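Local atomic coordinates of penicillin binding protein 2X (Streptococcus thermophilus, PDB entry 5U47), a protein that probably cross-links peptidoglycan strands as a transpeptidase in septal cell-wall synthesis and is probably inactivated by beta-lactam antibiotics. Residues 641-652 with 658-669. The protein carries 1 engineered substitution. Numbering follows the deposited sequence.
Sequences QILIMTNEFTEL and WTKKNVETFAKW
Q641 holds CG anti to its backbone N (chi1 -174°) and runs on extended, while N662 swings CG to lie beside its own N; these torsions bring the two side-chain amides together where the last strand of one PASTA domain packs on the helix of the next. N662 ND2 uses both hydrogens on the same residue. One goes to Q641 O at 2.9 Å, reaching it from above the carbonyl plane. The other goes to Q641 OE1, nearly straight at 165° and on an in-plane lone pair. Q641 OE1 takes a second bond, from T659 N at 2.8 Å, so the glutamine grips the start of helix 660-669, where T659 is the N-cap. G657 O accepts from Q641 NE2, which further fixes the rotation of this amide.

Strand 641-646 and the helix run nearly parallel, and apolar side chains fill the space between them. L643 is central: its CD2 sits over one face of the W658 six-membered ring, a CH-pi contact 4.2 Å from the centroid, while CD1 leans on F666 CB and CB rests against W669 CZ3. M645 also packs its CB on W669, and its SD makes an oblique Met-aromatic contact with that ring. Beyond the strand, the chain turns back so that F649 and L652 reach the F666 ring. The planes of the two phenylalanine rings are 61° apart, and neither ring lies over the other's face. F666 CE1 comes to the edge of the F649 ring, 3.6 Å from F649 CZ. L652 CD1 touches F666 CZ at 3.8 Å.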
ATOM      1  N   GLN A 641      -9.136 -17.107  -8.457  1.00 23.30           N
ATOM      2  CA  GLN A 641     -10.128 -16.720  -7.481  1.00 23.54           C
ATOM      3  C   GLN A 641     -10.524 -17.941  -6.665  1.00 23.70           C
ATOM      4  O   GLN A 641     -10.907 -18.960  -7.224  1.00 25.94           O
ATOM      5  CB  GLN A 641     -11.344 -16.179  -8.209  1.00 22.92           C
ATOM      6  CG  GLN A 641     -12.430 -15.582  -7.330  1.00 22.60           C
ATOM      7  CD  GLN A 641     -13.662 -15.279  -8.162  1.00 23.61           C
ATOM      8  OE1 GLN A 641     -14.446 -16.180  -8.469  1.00 23.47           O
ATOM      9  NE2 GLN A 641     -13.813 -14.014  -8.570  1.00 22.56           N
ATOM     10  N   ILE A 642     -10.455 -17.830  -5.345  1.00 23.96           N
ATOM     11  CA  ILE A 642     -10.822 -18.934  -4.471  1.00 24.50           C
ATOM     12  C   ILE A 642     -11.777 -18.449  -3.389  1.00 24.12           C
ATOM     13  O   ILE A 642     -11.832 -17.245  -3.090  1.00 23.78           O
ATOM     14  CB  ILE A 642      -9.583 -19.603  -3.825  1.00 25.64           C
ATOM     15  CG1 ILE A 642      -8.915 -18.679  -2.802  1.00 26.15           C
ATOM     16  CG2 ILE A 642      -8.608 -20.074  -4.910  1.00 25.02           C
ATOM     17  CD1 ILE A 642      -7.938 -19.395  -1.898  1.00 27.80           C
ATOM     18  N   LEU A 643     -12.524 -19.386  -2.808  1.00 24.20           N
ATOM     19  CA  LEU A 643     -13.458 -19.070  -1.730  1.00 24.09           C
ATOM     20  C   LEU A 643     -12.910 -19.534  -0.388  1.00 23.81           C
ATOM     21  O   LEU A 643     -12.389 -20.641  -0.287  1.00 25.01           O
ATOM     22  CB  LEU A 643     -14.782 -19.768  -1.931  1.00 24.79           C
ATOM     23  CG  LEU A 643     -15.581 -19.516  -3.195  1.00 25.30           C
ATOM     24  CD1 LEU A 643     -16.842 -20.369  -3.136  1.00 26.23           C
ATOM     25  CD2 LEU A 643     -15.908 -18.035  -3.344  1.00 25.76           C
ATOM     26  N   ILE A 644     -13.038 -18.682   0.620  1.00 24.14           N
ATOM     27  CA  ILE A 644     -12.670 -18.989   2.002  1.00 25.91           C
ATOM     28  C   ILE A 644     -13.969 -18.804   2.773  1.00 27.12           C
ATOM     29  O   ILE A 644     -14.448 -17.671   2.931  1.00 26.00           O
ATOM     30  CB  ILE A 644     -11.584 -18.041   2.548  1.00 25.99           C
ATOM     31  CG1 ILE A 644     -10.275 -18.200   1.776  1.00 26.78           C
ATOM     32  CG2 ILE A 644     -11.317 -18.299   4.030  1.00 26.96           C
ATOM     33  CD1 ILE A 644      -9.246 -17.138   2.131  1.00 27.67           C
ATOM     34  N   MET A 645     -14.572 -19.905   3.217  1.00 28.22           N
ATOM     35  CA  MET A 645     -15.814 -19.807   3.992  1.00 30.07           C
ATOM     36  C   MET A 645     -15.474 -19.766   5.466  1.00 30.06           C
ATOM     37  O   MET A 645     -14.862 -20.689   5.978  1.00 30.42           O
ATOM     38  CB  MET A 645     -16.753 -20.971   3.725  1.00 31.75           C
ATOM     39  CG  MET A 645     -18.167 -20.760   4.287  1.00 33.70           C
ATOM     40  SD  MET A 645     -19.207 -22.202   4.000  1.00 38.11           S
ATOM     41  CE  MET A 645     -18.595 -23.313   5.260  1.00 39.03           C
ATOM     42  N   THR A 646     -15.890 -18.702   6.145  1.00 29.96           N
ATOM     43  CA  THR A 646     -15.607 -18.574   7.568  1.00 31.07           C
ATOM     44  C   THR A 646     -16.645 -19.354   8.349  1.00 32.77           C
ATOM     45  O   THR A 646     -17.620 -19.853   7.777  1.00 31.19           O
ATOM     46  CB  THR A 646     -15.656 -17.117   8.046  1.00 30.88           C
ATOM     47  OG1 THR A 646     -17.013 -16.650   8.026  1.00 31.70           O
ATOM     48  CG2 THR A 646     -14.778 -16.240   7.173  1.00 30.63           C
ATOM     49  N   ASN A 647     -16.454 -19.418   9.663  1.00 34.52           N
ATOM     50  CA  ASN A 647     -17.385 -20.143  10.522  1.00 37.07           C
ATOM     51  C   ASN A 647     -18.679 -19.374  10.844  1.00 38.33           C
ATOM     52  O   ASN A 647     -19.519 -19.891  11.557  1.00 37.99           O
ATOM     53  CB  ASN A 647     -16.707 -20.639  11.811  1.00 38.03           C
ATOM     54  CG  ASN A 647     -16.225 -19.520  12.701  1.00 38.57           C
ATOM     55  OD1 ASN A 647     -15.855 -18.438  12.238  1.00 38.32           O
ATOM     56  ND2 ASN A 647     -16.174 -19.796  13.988  1.00 39.68           N
ATOM     57  N   GLU A 648     -18.838 -18.152  10.336  1.00 39.06           N
ATOM     58  CA  GLU A 648     -20.094 -17.407  10.534  1.00 41.25           C
ATOM     59  C   GLU A 648     -20.501 -16.777   9.209  1.00 38.16           C
ATOM     60  O   GLU A 648     -20.083 -15.669   8.871  1.00 36.84           O
ATOM     61  CB  GLU A 648     -19.979 -16.367  11.638  1.00 44.46           C
ATOM     62  CG  GLU A 648     -21.309 -15.680  11.905  1.00 49.86           C
ATOM     63  CD  GLU A 648     -21.271 -14.722  13.073  1.00 54.07           C
ATOM     64  OE1 GLU A 648     -20.177 -14.508  13.641  1.00 59.36           O
ATOM     65  OE2 GLU A 648     -22.345 -14.175  13.411  1.00 59.15           O
ATOM     66  N   PHE A 649     -21.344 -17.496   8.480  1.00 36.40           N
ATOM     67  CA  PHE A 649     -21.748 -17.116   7.125  1.00 35.44           C
ATOM     68  C   PHE A 649     -23.242 -17.378   6.960  1.00 35.31           C
ATOM     69  O   PHE A 649     -23.662 -18.528   6.818  1.00 37.39           O
ATOM     70  CB  PHE A 649     -20.878 -17.910   6.125  1.00 33.77           C
ATOM     71  CG  PHE A 649     -21.232 -17.703   4.671  1.00 31.61           C
ATOM     72  CD1 PHE A 649     -21.409 -16.429   4.152  1.00 30.40           C
ATOM     73  CD2 PHE A 649     -21.315 -18.788   3.813  1.00 30.91           C
ATOM     74  CE1 PHE A 649     -21.711 -16.240   2.810  1.00 30.11           C
ATOM     75  CE2 PHE A 649     -21.608 -18.607   2.466  1.00 30.58           C
ATOM     76  CZ  PHE A 649     -21.808 -17.332   1.964  1.00 29.84           C
ATOM     77  N   THR A 650     -24.028 -16.302   6.985  1.00 34.51           N
ATOM     78  CA  THR A 650     -25.491 -16.406   6.936  1.00 36.41           C
ATOM     79  C   THR A 650     -26.218 -15.579   5.877  1.00 35.83           C
ATOM     80  O   THR A 650     -27.419 -15.771   5.691  1.00 36.74           O
ATOM     81  CB  THR A 650     -26.097 -15.965   8.284  1.00 38.71           C
ATOM     82  OG1 THR A 650     -25.771 -14.589   8.509  1.00 37.68           O
ATOM     83  CG2 THR A 650     -25.575 -16.829   9.443  1.00 39.50           C
ATOM     84  N   GLU A 651     -25.525 -14.646   5.228  1.00 35.74           N
ATOM     85  CA  GLU A 651     -26.126 -13.777   4.198  1.00 35.82           C
ATOM     86  C   GLU A 651     -25.519 -13.994   2.808  1.00 33.61           C
ATOM     87  O   GLU A 651     -24.318 -14.240   2.682  1.00 31.16           O
ATOM     88  CB  GLU A 651     -25.953 -12.306   4.586  1.00 38.88           C
ATOM     89  CG  GLU A 651     -26.743 -11.871   5.815  1.00 44.48           C
ATOM     90  CD  GLU A 651     -26.603 -10.375   6.115  1.00 48.00           C
ATOM     91  OE1 GLU A 651     -25.649  -9.733   5.624  1.00 50.37           O
ATOM     92  OE2 GLU A 651     -27.453  -9.832   6.857  1.00 55.46           O
ATOM     93  N   LEU A 652     -26.360 -13.880   1.774  1.00 31.55           N
ATOM     94  CA  LEU A 652     -25.934 -14.048   0.396  1.00 30.00           C
ATOM     95  C   LEU A 652     -24.941 -12.951   0.019  1.00 28.99           C
ATOM     96  O   LEU A 652     -25.209 -11.768   0.253  1.00 28.24           O
ATOM     97  CB  LEU A 652     -27.130 -13.939  -0.552  1.00 31.07           C
ATOM     98  CG  LEU A 652     -26.878 -14.245  -2.032  1.00 30.77           C
ATOM     99  CD1 LEU A 652     -26.439 -15.692  -2.214  1.00 31.31           C
ATOM    100  CD2 LEU A 652     -28.156 -13.984  -2.808  1.00 31.69           C
ATOM    101  N   TRP A 658     -17.722 -13.480  -9.741  1.00 22.67           N
ATOM    102  CA  TRP A 658     -17.369 -14.855  -9.358  1.00 23.34           C
ATOM    103  C   TRP A 658     -17.275 -15.783 -10.566  1.00 24.31           C
ATOM    104  O   TRP A 658     -18.092 -15.696 -11.493  1.00 24.66           O
ATOM    105  CB  TRP A 658     -18.417 -15.461  -8.415  1.00 23.85           C
ATOM    106  CG  TRP A 658     -18.387 -14.980  -7.010  1.00 24.42           C
ATOM    107  CD1 TRP A 658     -17.925 -13.786  -6.557  1.00 24.51           C
ATOM    108  CD2 TRP A 658     -18.953 -15.643  -5.877  1.00 24.97           C
ATOM    109  NE1 TRP A 658     -18.121 -13.684  -5.208  1.00 24.25           N
ATOM    110  CE2 TRP A 658     -18.745 -14.814  -4.763  1.00 25.24           C
ATOM    111  CE3 TRP A 658     -19.576 -16.882  -5.691  1.00 25.91           C
ATOM    112  CZ2 TRP A 658     -19.173 -15.166  -3.471  1.00 27.04           C
ATOM    113  CZ3 TRP A 658     -19.995 -17.242  -4.391  1.00 26.59           C
ATOM    114  CH2 TRP A 658     -19.791 -16.385  -3.310  1.00 26.92           C
ATOM    115  N   THR A 659     -16.313 -16.700 -10.539  1.00 24.52           N
ATOM    116  CA  THR A 659     -16.266 -17.726 -11.574  1.00 25.26           C
ATOM    117  C   THR A 659     -17.401 -18.725 -11.346  1.00 25.89           C
ATOM    118  O   THR A 659     -17.921 -18.854 -10.231  1.00 25.15           O
ATOM    119  CB  THR A 659     -14.940 -18.506 -11.581  1.00 25.43           C
ATOM    120  OG1 THR A 659     -14.745 -19.151 -10.305  1.00 24.98           O
ATOM    121  CG2 THR A 659     -13.774 -17.565 -11.905  1.00 26.23           C
ATOM    122  N   LYS A 660     -17.791 -19.421 -12.404  1.00 27.01           N
ATOM    123  CA  LYS A 660     -18.845 -20.432 -12.296  1.00 30.01           C
ATOM    124  C   LYS A 660     -18.430 -21.530 -11.305  1.00 29.21           C
ATOM    125  O   LYS A 660     -19.232 -21.989 -10.502  1.00 28.80           O
ATOM    126  CB  LYS A 660     -19.173 -21.043 -13.662  1.00 31.80           C
ATOM    127  CG  LYS A 660     -20.351 -22.004 -13.594  1.00 33.19           C
ATOM    128  CD  LYS A 660     -20.755 -22.539 -14.955  1.00 34.43           C
ATOM    129  CE  LYS A 660     -21.967 -23.458 -14.820  1.00 34.79           C
ATOM    130  NZ  LYS A 660     -22.561 -23.812 -16.136  1.00 37.76           N
ATOM    131  N   LYS A 661     -17.160 -21.924 -11.349  1.00 29.40           N
ATOM    132  CA  LYS A 661     -16.633 -22.930 -10.404  1.00 29.24           C
ATOM    133  C   LYS A 661     -16.916 -22.511  -8.966  1.00 26.35           C
ATOM    134  O   LYS A 661     -17.345 -23.320  -8.143  1.00 27.36           O
ATOM    135  CB  LYS A 661     -15.117 -23.103 -10.601  1.00 31.36           C
ATOM    136  CG  LYS A 661     -14.430 -24.111  -9.674  1.00 34.51           C
ATOM    137  CD  LYS A 661     -12.922 -24.119  -9.952  1.00 36.96           C
ATOM    138  CE  LYS A 661     -12.161 -25.130  -9.102  1.00 38.85           C
ATOM    139  NZ  LYS A 661     -12.214 -24.837  -7.650  1.00 40.48           N
ATOM    140  N   ASN A 662     -16.685 -21.243  -8.664  1.00 23.53           N
ATOM    141  CA  ASN A 662     -16.944 -20.738  -7.317  1.00 22.99           C
ATOM    142  C   ASN A 662     -18.436 -20.632  -6.967  1.00 22.97           C
ATOM    143  O   ASN A 662     -18.825 -20.945  -5.849  1.00 22.50           O
ATOM    144  CB  ASN A 662     -16.148 -19.474  -7.063  1.00 22.64           C
ATOM    145  CG  ASN A 662     -14.664 -19.767  -6.925  1.00 22.70           C
ATOM    146  OD1 ASN A 662     -14.293 -20.885  -6.544  1.00 23.37           O
ATOM    147  ND2 ASN A 662     -13.805 -18.778  -7.230  1.00 23.14           N
ATOM    148  N   VAL A 663     -19.268 -20.253  -7.930  1.00 23.47           N
ATOM    149  CA  VAL A 663     -20.701 -20.252  -7.711  1.00 24.13           C
ATOM    150  C   VAL A 663     -21.144 -21.682  -7.381  1.00 25.56           C
ATOM    151  O   VAL A 663     -21.918 -21.881  -6.456  1.00 25.30           O
ATOM    152  CB  VAL A 663     -21.491 -19.728  -8.931  1.00 23.02           C
ATOM    153  CG1 VAL A 663     -22.981 -19.842  -8.679  1.00 23.23           C
ATOM    154  CG2 VAL A 663     -21.139 -18.273  -9.218  1.00 22.45           C
ATOM    155  N   GLU A 664     -20.638 -22.666  -8.138  1.00 27.31           N
ATOM    156  CA  GLU A 664     -20.983 -24.092  -7.912  1.00 28.83           C
ATOM    157  C   GLU A 664     -20.525 -24.599  -6.540  1.00 27.66           C
ATOM    158  O   GLU A 664     -21.246 -25.338  -5.875  1.00 27.13           O
ATOM    159  CB  GLU A 664     -20.371 -24.998  -8.991  1.00 33.32           C
ATOM    160  CG  GLU A 664     -20.957 -24.829 -10.390  1.00 37.53           C
ATOM    161  CD  GLU A 664     -20.392 -25.824 -11.403  1.00 46.05           C
ATOM    162  OE1 GLU A 664     -20.057 -25.410 -12.538  1.00 53.12           O
ATOM    163  OE2 GLU A 664     -20.267 -27.027 -11.065  1.00 58.43           O
ATOM    164  N   THR A 665     -19.320 -24.217  -6.134  1.00 26.13           N
ATOM    165  CA  THR A 665     -18.777 -24.650  -4.856  1.00 26.60           C
ATOM    166  C   THR A 665     -19.638 -24.085  -3.724  1.00 26.80           C
ATOM    167  O   THR A 665     -20.058 -24.809  -2.828  1.00 27.85           O
ATOM    168  CB  THR A 665     -17.318 -24.204  -4.686  1.00 26.33           C
ATOM    169  OG1 THR A 665     -16.532 -24.768  -5.744  1.00 27.26           O
ATOM    170  CG2 THR A 665     -16.763 -24.655  -3.351  1.00 26.54           C
ATOM    171  N   PHE A 666     -19.901 -22.790  -3.797  1.00 26.69           N
ATOM    172  CA  PHE A 666     -20.750 -22.105  -2.840  1.00 26.40           C
ATOM    173  C   PHE A 666     -22.128 -22.744  -2.725  1.00 28.03           C
ATOM    174  O   PHE A 666     -22.650 -22.950  -1.613  1.00 29.48           O
ATOM    175  CB  PHE A 666     -20.900 -20.627  -3.267  1.00 26.49           C
ATOM    176  CG  PHE A 666     -22.099 -19.952  -2.672  1.00 26.30           C
ATOM    177  CD1 PHE A 666     -22.179 -19.724  -1.310  1.00 27.55           C
ATOM    178  CD2 PHE A 666     -23.173 -19.591  -3.470  1.00 27.66           C
ATOM    179  CE1 PHE A 666     -23.311 -19.130  -0.753  1.00 28.11           C
ATOM    180  CE2 PHE A 666     -24.304 -18.983  -2.926  1.00 28.25           C
ATOM    181  CZ  PHE A 666     -24.368 -18.758  -1.565  1.00 28.32           C
ATOM    182  N   ALA A 667     -22.717 -23.054  -3.878  1.00 27.92           N
ATOM    183  CA  ALA A 667     -24.060 -23.608  -3.916  1.00 30.28           C
ATOM    184  C   ALA A 667     -24.094 -24.981  -3.268  1.00 31.68           C
ATOM    185  O   ALA A 667     -25.045 -25.320  -2.567  1.00 31.84           O
ATOM    186  CB  ALA A 667     -24.562 -23.678  -5.345  1.00 29.97           C
ATOM    187  N   LYS A 668     -23.060 -25.767  -3.537  1.00 33.37           N
ATOM    188  CA  LYS A 668     -22.937 -27.085  -2.949  1.00 35.74           C
ATOM    189  C   LYS A 668     -22.745 -26.955  -1.432  1.00 35.02           C
ATOM    190  O   LYS A 668     -23.379 -27.680  -0.683  1.00 34.76           O
ATOM    191  CB  LYS A 668     -21.776 -27.854  -3.560  1.00 39.31           C
ATOM    192  CG  LYS A 668     -21.671 -29.310  -3.096  1.00 45.00           C
ATOM    193  CD  LYS A 668     -20.343 -29.945  -3.504  1.00 50.80           C
ATOM    194  CE  LYS A 668     -19.163 -29.350  -2.724  1.00 56.15           C
ATOM    195  NZ  LYS A 668     -17.839 -29.828  -3.221  1.00 59.38           N
ATOM    196  N   TRP A 669     -21.889 -26.033  -0.984  1.00 32.66           N
ATOM    197  CA  TRP A 669     -21.669 -25.845   0.458  1.00 32.66           C
ATOM    198  C   TRP A 669     -22.938 -25.460   1.210  1.00 33.50           C
ATOM    199  O   TRP A 669     -23.173 -25.941   2.318  1.00 33.24           O
ATOM    200  CB  TRP A 669     -20.610 -24.765   0.748  1.00 32.37           C
ATOM    201  CG  TRP A 669     -19.194 -25.143   0.437  1.00 31.80           C
ATOM    202  CD1 TRP A 669     -18.677 -26.407   0.346  1.00 32.80           C
ATOM    203  CD2 TRP A 669     -18.080 -24.252   0.341  1.00 30.25           C
ATOM    204  NE1 TRP A 669     -17.321 -26.347   0.110  1.00 32.63           N
ATOM    205  CE2 TRP A 669     -16.929 -25.038   0.113  1.00 30.68           C
ATOM    206  CE3 TRP A 669     -17.948 -22.860   0.380  1.00 29.99           C
ATOM    207  CZ2 TRP A 669     -15.669 -24.483  -0.055  1.00 29.94           C
ATOM    208  CZ3 TRP A 669     -16.681 -22.305   0.212  1.00 29.64           C
ATOM    209  CH2 TRP A 669     -15.565 -23.121  -0.002  1.00 29.13           C
TER
HETATM  210  O   HOH W   1     -11.872 -22.072  -6.290  1.00 25.60           O
HETATM  211  O   HOH W   2     -12.234 -20.056 -10.146  1.00 37.44           O